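Local coordinates for 2L protein (Yaba-like disease virus, PDB 3IT8), which probably binds and blocks tumour necrosis factor of the host, using an ectodomain related to MHC class I molecules, at residues Val9-Lys12 with Leu16-Gly19. Sequence-based numbering, arbitrary orientation.
Sequences VTLK and LYDG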
loop_
_atom_site.group_PDB
_atom_site.type_symbol
_atom_site.label_atom_id
_atom_site.label_comp_id
_atom_site.label_asym_id
_atom_site.label_seq_id
_atom_site.Cartn_x
_atom_site.Cartn_y
_atom_site.Cartn_z
ATOM N N VAL D 9 21.888 43.840 10.154
ATOM C CA VAL D 9 22.858 44.548 10.983
ATOM C C VAL D 9 23.433 45.671 10.089
ATOM O O VAL D 9 23.700 45.468 8.895
ATOM C CB VAL D 9 23.985 43.635 11.505
ATOM C CG1 VAL D 9 23.386 42.411 12.135
ATOM C CG2 VAL D 9 24.919 43.268 10.397
ATOM N N THR D 10 23.600 46.857 10.663
ATOM C CA THR D 10 24.122 47.998 9.922
ATOM C C THR D 10 25.298 48.641 10.635
ATOM O O THR D 10 25.361 48.623 11.865
ATOM C CB THR D 10 23.050 49.055 9.762
ATOM O OG1 THR D 10 21.783 48.416 9.595
ATOM C CG2 THR D 10 23.323 49.894 8.541
ATOM N N LEU D 11 26.227 49.212 9.873
ATOM C CA LEU D 11 27.379 49.861 10.475
ATOM C C LEU D 11 26.988 51.237 10.979
ATOM O O LEU D 11 27.774 51.901 11.653
ATOM C CB LEU D 11 28.522 49.994 9.474
ATOM C CG LEU D 11 29.834 49.358 9.941
ATOM C CD1 LEU D 11 30.945 49.726 8.982
ATOM C CD2 LEU D 11 30.182 49.830 11.346
ATOM N N LYS D 12 25.768 51.659 10.656
ATOM C CA LYS D 12 25.275 52.966 11.090
ATOM C C LYS D 12 26.344 54.008 10.818
ATOM O O LYS D 12 27.272 53.745 10.060
ATOM C CB LYS D 12 24.941 52.954 12.584
ATOM C CG LYS D 12 23.462 52.832 12.891
ATOM C CD LYS D 12 22.699 54.007 12.320
ATOM C CE LYS D 12 21.210 53.937 12.637
ATOM N NZ LYS D 12 20.465 55.157 12.166
ATOM N N LEU D 16 29.263 51.491 16.404
ATOM C CA LEU D 16 28.624 50.230 16.656
ATOM C C LEU D 16 27.847 49.716 15.450
ATOM O O LEU D 16 27.657 50.420 14.458
ATOM C CB LEU D 16 27.695 50.397 17.858
ATOM C CG LEU D 16 28.209 51.413 18.889
ATOM C CD1 LEU D 16 27.175 51.592 19.982
ATOM C CD2 LEU D 16 29.543 50.952 19.470
ATOM N N TYR D 17 27.411 48.469 15.558
ATOM C CA TYR D 17 26.645 47.819 14.519
ATOM C C TYR D 17 25.250 47.650 15.071
ATOM O O TYR D 17 25.056 47.014 16.111
ATOM C CB TYR D 17 27.219 46.443 14.209
ATOM C CG TYR D 17 28.548 46.452 13.514
ATOM C CD1 TYR D 17 29.725 46.708 14.208
ATOM C CD2 TYR D 17 28.626 46.204 12.149
ATOM C CE1 TYR D 17 30.948 46.719 13.552
ATOM C CE2 TYR D 17 29.839 46.211 11.483
ATOM C CZ TYR D 17 30.995 46.471 12.187
ATOM O OH TYR D 17 32.194 46.500 11.522
ATOM N N ASP D 18 24.271 48.222 14.385
ATOM C CA ASP D 18 22.890 48.083 14.828
ATOM C C ASP D 18 22.263 46.820 14.282
ATOM O O ASP D 18 22.673 46.317 13.247
ATOM C CB ASP D 18 22.043 49.274 14.408
ATOM C CG ASP D 18 21.993 50.343 15.471
ATOM O OD1 ASP D 18 21.945 49.981 16.671
ATOM O OD2 ASP D 18 21.987 51.540 15.110
ATOM N N GLY D 19 21.266 46.304 14.986
ATOM C CA GLY D 19 20.616 45.093 14.535
ATOM C C GLY D 19 19.111 45.153 14.715
ATOM O O GLY D 19 18.600 45.596 15.736
#
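T10 and D18 form the hydrogen-bonded pair that closes an antiparallel beta hairpin, strands 2-10 and 18-25 of the MHC-like platform sheet. D18 N gives its hydrogen to T10 O at 2.8 Å, with 142° at the hydrogen and the donor in the carbonyl plane. T10 N returns a bond to D18 O, although that oxygen is less surely placed. V9 and G19 follow as a non-hydrogen-bonded pair, V9 packing on M73 and L77 of helix 61-82. Past the strand ends, L11 lies alongside Y17, whose side chain also touches L77. L11 CD2 sits 3.7 Å from the ring centroid of Y17, 18° off the normal, which defines a CH-pi contact over one face.

K12 can be followed outward against the carboxylate of D18. K12 CB stands 4.1 Å from D18 OD2, and K12 CG comes closer to that oxygen than any other carbon of the lysine chain. The chain then bends at chi2 (-61°), carrying K12 CD past D18 OD2 at 3.8 Å and bringing K12 CE back to 3.5 Å from it. The aliphatic stem therefore does the touching, while D18 OD1 is hydrogen-bonded to H37 NE2. K12 NZ ends 4.9 Å from D18 OD2, too far for a salt bridge.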